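Local coordinates for putative uncharacterized protein (Streptococcus pyogenes serotype M1, PDB 3VZH) that probably processes CRISPR precursor RNA as a Cas5d endoribonuclease of the type I-C system, in bacterial defence against viruses and plasmids, at residues Arg17-Asn22 / Val89-Asp94; Ser33-Thr38 / Ile168-Met173. One frame throughout, in Å; residues are numbered along the deposited sequence.

Contact 1. Residues Arg17-Asn22 / Val89-Asp94; sequences RALFTN and VSYLSD
Ala18 and Leu92 form an antiparallel hydrogen-bonded pair, gripping each other through both backbone bonds: Ala18 N donates to Leu92 O at 3.1 Å, and Leu92 N to Ala18 O at 2.9 Å. The second is the more bent, with 136° at its hydrogen. Leu92 O also takes a CA-H...O contact from Arg17 CA at 3.3 Å. Around this pair the contact is made by side chains. Leu92 CD1 meets the Phe20 ring at CD2, 3.7 Å away, the two side chains crossing at about a right angle. Leu19 packs on Val89 and Tyr91, with CG anti to its own N (chi1 180°), which turns the branched end toward the strand: CD2 lies 3.9 Å from Val89 CG1, while CB rests 3.8 Å from Tyr91 CD1. The Tyr91 ring also presents its edge to Ala18 O, and Arg17 CD packs 3.9 Å from Tyr91 CB. Farther out, Tyr91 OH is hydrogen-bonded to Glu143, and Leu19 makes a backbone bond to Leu139. Strand 88-93 is the middle member of a small three-stranded antiparallel sheet, with 17-18 along one side and 70-74 along the other, where Glu71 touches both Arg17 and Ser93. The next strand, 95-105, belongs to the larger sheet and supplies Val95 and Tyr97 against Ala18 and Leu92. With two interstrand backbone bonds flanked by hydrocarbon, the pairing is short; past Ala18 the two segments touch through apolar side chains, while the backbone of Phe20 is bonded to Tyr34.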
ATOM      1  N   ARG A  17      -3.382   3.744  15.060  1.00 24.16           N
ATOM      2  CA  ARG A  17      -4.415   4.452  14.318  1.00 24.28           C
ATOM      3  C   ARG A  17      -4.054   4.522  12.830  1.00 24.71           C
ATOM      4  O   ARG A  17      -2.855   4.565  12.472  1.00 23.90           O
ATOM      5  CB  ARG A  17      -4.491   5.888  14.828  1.00 25.77           C
ATOM      6  CG  ARG A  17      -4.981   5.963  16.291  1.00 30.77           C
ATOM      7  CD  ARG A  17      -6.428   5.474  16.397  1.00 35.16           C
ATOM      8  NE  ARG A  17      -7.066   5.821  17.670  1.00 35.98           N
ATOM      9  CZ  ARG A  17      -7.138   5.019  18.717  1.00 42.28           C
ATOM     10  NH1 ARG A  17      -6.574   3.806  18.685  1.00 46.47           N
ATOM     11  NH2 ARG A  17      -7.773   5.458  19.825  1.00 44.05           N
ATOM     12  N   ALA A  18      -5.084   4.537  11.989  1.00 24.24           N
ATOM     13  CA  ALA A  18      -4.932   4.713  10.534  1.00 25.87           C
ATOM     14  C   ALA A  18      -6.102   5.561  10.054  1.00 24.85           C
ATOM     15  O   ALA A  18      -7.196   5.546  10.671  1.00 25.60           O
ATOM     16  CB  ALA A  18      -4.903   3.359   9.783  1.00 24.50           C
ATOM     17  N   LEU A  19      -5.855   6.318   8.995  1.00 26.17           N
ATOM     18  CA  LEU A  19      -6.901   7.151   8.390  1.00 26.05           C
ATOM     19  C   LEU A  19      -6.691   7.104   6.898  1.00 26.86           C
ATOM     20  O   LEU A  19      -5.888   7.893   6.352  1.00 29.41           O
ATOM     21  CB  LEU A  19      -6.844   8.608   8.871  1.00 27.88           C
ATOM     22  CG  LEU A  19      -7.882   9.584   8.301  1.00 29.93           C
ATOM     23  CD1 LEU A  19      -9.260   9.048   8.659  1.00 32.62           C
ATOM     24  CD2 LEU A  19      -7.739  11.034   8.820  1.00 29.77           C
ATOM     25  N   PHE A  20      -7.486   6.288   6.214  1.00 25.22           N
ATOM     26  CA  PHE A  20      -7.343   6.166   4.730  1.00 24.53           C
ATOM     27  C   PHE A  20      -8.462   6.943   4.082  1.00 25.62           C
ATOM     28  O   PHE A  20      -9.608   6.563   4.171  1.00 26.79           O
ATOM     29  CB  PHE A  20      -7.434   4.663   4.403  1.00 23.69           C
ATOM     30  CG  PHE A  20      -6.314   3.893   5.015  1.00 21.90           C
ATOM     31  CD1 PHE A  20      -4.989   4.272   4.767  1.00 25.83           C
ATOM     32  CD2 PHE A  20      -6.539   2.782   5.823  1.00 27.00           C
ATOM     33  CE1 PHE A  20      -3.934   3.617   5.323  1.00 25.27           C
ATOM     34  CE2 PHE A  20      -5.437   2.107   6.365  1.00 22.72           C
ATOM     35  CZ  PHE A  20      -4.155   2.520   6.094  1.00 24.10           C
ATOM     36  N   THR A  21      -8.182   8.074   3.450  1.00 27.45           N
ATOM     37  CA  THR A  21      -9.336   8.838   2.972  1.00 29.51           C
ATOM     38  C   THR A  21      -9.460   8.768   1.424  1.00 31.76           C
ATOM     39  O   THR A  21      -8.613   8.158   0.709  1.00 33.25           O
ATOM     40  CB  THR A  21      -9.212  10.295   3.421  1.00 36.38           C
ATOM     41  OG1 THR A  21      -7.941  10.763   2.967  1.00 38.16           O
ATOM     42  CG2 THR A  21      -9.229  10.327   4.941  1.00 37.53           C
ATOM     43  N   ASN A  22     -10.487   9.458   0.933  1.00 34.87           N
ATOM     44  CA  ASN A  22     -10.753   9.599  -0.473  1.00 42.93           C
ATOM     45  C   ASN A  22     -10.410  11.042  -0.821  1.00 48.08           C
ATOM     46  O   ASN A  22     -11.153  11.922  -0.430  1.00 49.45           O
ATOM     47  CB  ASN A  22     -12.245   9.346  -0.747  1.00 40.60           C
ATOM     48  CG  ASN A  22     -12.675   9.795  -2.141  1.00 43.71           C
ATOM     49  OD1 ASN A  22     -11.842  10.095  -3.005  1.00 42.83           O
ATOM     50  ND2 ASN A  22     -13.973   9.862  -2.355  1.00 45.48           N
ATOM     51  N   VAL A  89     -13.422  13.043  13.397  1.00 30.17           N
ATOM     52  CA  VAL A  89     -12.601  12.309  12.491  1.00 31.72           C
ATOM     53  C   VAL A  89     -12.764  10.900  12.981  1.00 32.15           C
ATOM     54  O   VAL A  89     -12.650  10.697  14.203  1.00 30.81           O
ATOM     55  CB  VAL A  89     -11.087  12.710  12.581  1.00 34.38           C
ATOM     56  CG1 VAL A  89     -10.261  11.843  11.629  1.00 33.14           C
ATOM     57  CG2 VAL A  89     -10.912  14.202  12.236  1.00 32.98           C
ATOM     58  N   SER A  90     -13.064   9.947  12.075  1.00 29.29           N
ATOM     59  CA  SER A  90     -13.203   8.520  12.487  1.00 28.14           C
ATOM     60  C   SER A  90     -11.992   7.733  11.991  1.00 28.65           C
ATOM     61  O   SER A  90     -11.778   7.602  10.761  1.00 34.45           O
ATOM     62  CB  SER A  90     -14.558   7.876  11.974  1.00 29.41           C
ATOM     63  OG  SER A  90     -14.605   6.412  12.278  1.00 31.12           O
ATOM     64  N   TYR A  91     -11.208   7.196  12.919  1.00 26.64           N
ATOM     65  CA  TYR A  91     -10.007   6.410  12.594  1.00 25.81           C
ATOM     66  C   TYR A  91     -10.208   4.904  12.679  1.00 25.64           C
ATOM     67  O   TYR A  91     -10.978   4.465  13.456  1.00 27.30           O
ATOM     68  CB  TYR A  91      -8.901   6.738  13.643  1.00 26.21           C
ATOM     69  CG  TYR A  91      -8.386   8.135  13.540  1.00 27.48           C
ATOM     70  CD1 TYR A  91      -7.301   8.430  12.680  1.00 30.44           C
ATOM     71  CD2 TYR A  91      -8.945   9.178  14.331  1.00 31.29           C
ATOM     72  CE1 TYR A  91      -6.820   9.740  12.574  1.00 32.76           C
ATOM     73  CE2 TYR A  91      -8.466  10.512  14.218  1.00 33.39           C
ATOM     74  CZ  TYR A  91      -7.394  10.777  13.355  1.00 36.56           C
ATOM     75  OH  TYR A  91      -6.876  12.063  13.224  1.00 37.97           O
ATOM     76  N   LEU A  92      -9.455   4.132  11.899  1.00 22.96           N
ATOM     77  CA  LEU A  92      -9.291   2.711  12.249  1.00 21.88           C
ATOM     78  C   LEU A  92      -8.404   2.642  13.442  1.00 21.42           C
ATOM     79  O   LEU A  92      -7.447   3.447  13.596  1.00 24.01           O
ATOM     80  CB  LEU A  92      -8.628   2.030  11.027  1.00 25.35           C
ATOM     81  CG  LEU A  92      -9.561   1.900   9.812  1.00 24.55           C
ATOM     82  CD1 LEU A  92      -8.679   1.489   8.594  1.00 25.49           C
ATOM     83  CD2 LEU A  92     -10.565   0.754  10.166  1.00 27.29           C
ATOM     84  N   SER A  93      -8.552   1.556  14.212  1.00 22.70           N
ATOM     85  CA  SER A  93      -7.765   1.371  15.381  1.00 24.90           C
ATOM     86  C   SER A  93      -7.060   0.011  15.362  1.00 22.84           C
ATOM     87  O   SER A  93      -7.597  -0.934  14.831  1.00 24.77           O
ATOM     88  CB  SER A  93      -8.752   1.376  16.572  1.00 25.95           C
ATOM     89  OG  SER A  93      -8.012   1.242  17.725  1.00 36.33           O
ATOM     90  N   ASP A  94      -5.842  -0.060  15.905  1.00 23.46           N
ATOM     91  CA  ASP A  94      -5.112  -1.337  16.097  1.00 24.35           C
ATOM     92  C   ASP A  94      -5.031  -2.217  14.805  1.00 23.66           C
ATOM     93  O   ASP A  94      -5.626  -3.273  14.679  1.00 24.09           O
ATOM     94  CB  ASP A  94      -5.721  -2.095  17.277  1.00 29.48           C
ATOM     95  CG  ASP A  94      -4.850  -3.210  17.735  1.00 33.93           C
ATOM     96  OD1 ASP A  94      -3.756  -3.342  17.202  1.00 34.97           O
ATOM     97  OD2 ASP A  94      -5.268  -4.072  18.526  1.00 37.40           O
TER

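Contact 2. Residues Ser33-Thr38 / Ile168-Met173; sequences SYSVPT and IDLGIM
Tyr34 lies with one ring face under the methyl end of Met173, whose CE stands 3.7 Å from the ring centroid and 25° off the normal, a CH-pi contact displaced toward CG. The sulfur sits farther out and obliquely, giving a Met-aromatic contact as the two side chains slide past each other in opposite directions. A bend at the last torsion of Met173 (chi3 68°) turns CE onto the ring and to 3.9 Å from Thr38 CG2. Segment 33-38 is the loop leading into helix 39-49, where Thr38 is the N-cap residue and its OG1 takes the backbone N of Ala41; segment 168-173 comes from the edge of the larger antiparallel sheet, at the corner between strands 167-171 and 173-178. Val36 and Leu170 meet tip to tip, CG2 to CD1 at a tight 3.4 Å, and Val36 CG2 is also 3.9 Å from Met173 SD. Val36 O is buried here without a polar partner. At the far end of the ring, a water in the ring plane bridges the segments, 2.6 Å from Tyr34 OH and donating to Ile172 O at 2.8 Å. Tyr34 OH is further hydrogen-bonded to Phe174 N.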
ATOM      1  N   SER A  33     -12.296   7.230   7.946  1.00 34.87           N
ATOM      2  CA  SER A  33     -11.474   6.314   7.195  1.00 32.66           C
ATOM      3  C   SER A  33     -12.333   5.323   6.366  1.00 31.44           C
ATOM      4  O   SER A  33     -13.399   4.945   6.795  1.00 30.71           O
ATOM      5  CB  SER A  33     -10.566   5.563   8.196  1.00 29.87           C
ATOM      6  OG  SER A  33      -9.621   4.846   7.497  1.00 27.21           O
ATOM      7  N   TYR A  34     -11.832   4.893   5.201  1.00 28.74           N
ATOM      8  CA  TYR A  34     -12.246   3.627   4.592  1.00 24.75           C
ATOM      9  C   TYR A  34     -11.937   2.581   5.581  1.00 23.76           C
ATOM     10  O   TYR A  34     -11.105   2.792   6.494  1.00 25.81           O
ATOM     11  CB  TYR A  34     -11.367   3.359   3.359  1.00 23.00           C
ATOM     12  CG  TYR A  34     -11.777   4.151   2.115  1.00 23.96           C
ATOM     13  CD1 TYR A  34     -13.060   3.983   1.551  1.00 26.58           C
ATOM     14  CD2 TYR A  34     -10.862   5.008   1.481  1.00 24.65           C
ATOM     15  CE1 TYR A  34     -13.456   4.707   0.382  1.00 28.90           C
ATOM     16  CE2 TYR A  34     -11.247   5.738   0.307  1.00 25.90           C
ATOM     17  CZ  TYR A  34     -12.518   5.553  -0.240  1.00 26.40           C
ATOM     18  OH  TYR A  34     -12.874   6.219  -1.417  1.00 29.45           O
ATOM     19  N   SER A  35     -12.552   1.415   5.395  1.00 23.11           N
ATOM     20  CA  SER A  35     -12.334   0.351   6.337  1.00 22.44           C
ATOM     21  C   SER A  35     -11.025  -0.369   6.155  1.00 23.52           C
ATOM     22  O   SER A  35     -10.658  -1.183   7.007  1.00 22.68           O
ATOM     23  CB  SER A  35     -13.457  -0.718   6.138  1.00 23.23           C
ATOM     24  OG  SER A  35     -14.743  -0.145   6.295  1.00 29.15           O
ATOM     25  N   VAL A  36     -10.381  -0.183   5.005  1.00 22.92           N
ATOM     26  CA  VAL A  36      -9.117  -0.858   4.738  1.00 23.24           C
ATOM     27  C   VAL A  36      -8.239   0.147   3.953  1.00 21.22           C
ATOM     28  O   VAL A  36      -8.723   1.174   3.484  1.00 23.40           O
ATOM     29  CB  VAL A  36      -9.306  -2.180   3.929  1.00 22.30           C
ATOM     30  CG1 VAL A  36     -10.217  -3.176   4.679  1.00 24.37           C
ATOM     31  CG2 VAL A  36      -9.933  -1.873   2.601  1.00 21.20           C
ATOM     32  N   PRO A  37      -6.929  -0.155   3.792  1.00 22.47           N
ATOM     33  CA  PRO A  37      -6.118   0.828   3.040  1.00 22.22           C
ATOM     34  C   PRO A  37      -6.484   0.993   1.556  1.00 21.08           C
ATOM     35  O   PRO A  37      -7.042   0.082   0.950  1.00 21.74           O
ATOM     36  CB  PRO A  37      -4.670   0.334   3.200  1.00 21.57           C
ATOM     37  CG  PRO A  37      -4.724  -0.881   4.124  1.00 20.87           C
ATOM     38  CD  PRO A  37      -6.162  -1.350   4.191  1.00 22.40           C
ATOM     39  N   THR A  38      -6.292   2.185   0.999  1.00 22.70           N
ATOM     40  CA  THR A  38      -6.363   2.346  -0.461  1.00 21.86           C
ATOM     41  C   THR A  38      -4.987   1.915  -1.081  1.00 24.92           C
ATOM     42  O   THR A  38      -3.909   1.909  -0.367  1.00 22.78           O
ATOM     43  CB  THR A  38      -6.618   3.807  -0.837  1.00 24.90           C
ATOM     44  OG1 THR A  38      -5.576   4.573  -0.253  1.00 25.48           O
ATOM     45  CG2 THR A  38      -8.017   4.265  -0.326  1.00 22.85           C
ATOM     46  N   ILE A 168     -15.905  -9.892   1.994  1.00 24.02           N
ATOM     47  CA  ILE A 168     -16.712  -8.657   2.022  1.00 26.46           C
ATOM     48  C   ILE A 168     -16.379  -7.693   0.905  1.00 25.61           C
ATOM     49  O   ILE A 168     -15.256  -7.289   0.749  1.00 24.49           O
ATOM     50  CB  ILE A 168     -16.693  -7.931   3.403  1.00 29.04           C
ATOM     51  CG1 ILE A 168     -17.507  -6.603   3.406  1.00 32.13           C
ATOM     52  CG2 ILE A 168     -15.326  -7.557   3.815  1.00 30.34           C
ATOM     53  CD1 ILE A 168     -17.933  -6.212   4.821  1.00 37.01           C
ATOM     54  N   ASP A 169     -17.433  -7.302   0.174  1.00 25.37           N
ATOM     55  CA  ASP A 169     -17.337  -6.256  -0.824  1.00 25.52           C
ATOM     56  C   ASP A 169     -17.429  -4.921  -0.132  1.00 27.39           C
ATOM     57  O   ASP A 169     -18.473  -4.534   0.449  1.00 27.47           O
ATOM     58  CB  ASP A 169     -18.483  -6.490  -1.837  1.00 26.21           C
ATOM     59  CG  ASP A 169     -18.389  -5.576  -3.084  1.00 30.20           C
ATOM     60  OD1 ASP A 169     -18.919  -5.974  -4.127  1.00 34.17           O
ATOM     61  OD2 ASP A 169     -17.802  -4.499  -3.003  1.00 34.23           O
ATOM     62  N   LEU A 170     -16.329  -4.168  -0.185  1.00 27.23           N
ATOM     63  CA  LEU A 170     -16.252  -2.866   0.416  1.00 26.68           C
ATOM     64  C   LEU A 170     -16.788  -1.790  -0.543  1.00 27.31           C
ATOM     65  O   LEU A 170     -16.835  -0.656  -0.167  1.00 28.93           O
ATOM     66  CB  LEU A 170     -14.794  -2.595   0.900  1.00 29.22           C
ATOM     67  CG  LEU A 170     -14.349  -3.615   1.994  1.00 31.26           C
ATOM     68  CD1 LEU A 170     -12.867  -3.556   2.228  1.00 34.87           C
ATOM     69  CD2 LEU A 170     -15.058  -3.417   3.278  1.00 30.55           C
ATOM     70  N   GLY A 171     -17.272  -2.163  -1.747  1.00 28.21           N
ATOM     71  CA  GLY A 171     -17.900  -1.125  -2.650  1.00 26.91           C
ATOM     72  C   GLY A 171     -16.826  -0.362  -3.345  1.00 27.99           C
ATOM     73  O   GLY A 171     -15.663  -0.750  -3.337  1.00 30.26           O
ATOM     74  N   ILE A 172     -17.170   0.809  -3.872  1.00 26.83           N
ATOM     75  CA  ILE A 172     -16.212   1.519  -4.670  1.00 27.84           C
ATOM     76  C   ILE A 172     -15.241   2.300  -3.788  1.00 28.38           C
ATOM     77  O   ILE A 172     -15.653   3.064  -2.910  1.00 32.56           O
ATOM     78  CB  ILE A 172     -16.947   2.558  -5.550  1.00 31.30           C
ATOM     79  CG1 ILE A 172     -18.026   1.877  -6.389  1.00 34.66           C
ATOM     80  CG2 ILE A 172     -15.956   3.184  -6.517  1.00 30.76           C
ATOM     81  CD1 ILE A 172     -17.498   0.840  -7.378  1.00 36.43           C
ATOM     82  N   MET A 173     -13.947   2.118  -3.994  1.00 28.88           N
ATOM     83  CA  MET A 173     -12.905   2.802  -3.201  1.00 25.40           C
ATOM     84  C   MET A 173     -12.003   3.559  -4.136  1.00 27.18           C
ATOM     85  O   MET A 173     -11.678   3.072  -5.249  1.00 26.67           O
ATOM     86  CB  MET A 173     -12.046   1.741  -2.463  1.00 26.38           C
ATOM     87  CG  MET A 173     -12.787   1.228  -1.236  1.00 27.79           C
ATOM     88  SD  MET A 173     -11.765   0.154  -0.159  1.00 28.44           S
ATOM     89  CE  MET A 173     -10.674   1.492   0.355  1.00 25.45           C
TER
HETATM   90  O   HOH W   1     -15.157   5.751  -2.525  1.00 43.31           O

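How the contacts relate
Contact 1 is the more buried of the two and joins its segments by backbone pairing in the small sheet; contact 2 is only partly buried, with no direct hydrogen bond between its segments, and relies on side-chain packing plus a water at one end. They involve different strands, yet 17-22 and 33-38 run together and connect them. Ser33 OG probably bonds Phe20 N at 2.9 Å, Ser33 N probably bonds Ser90 O, and Phe20 packs on Pro37. Loop 33-38 therefore lies between the strand pairing of contact 1 and the corner of the larger sheet in contact 2, their centres about 12 Å apart.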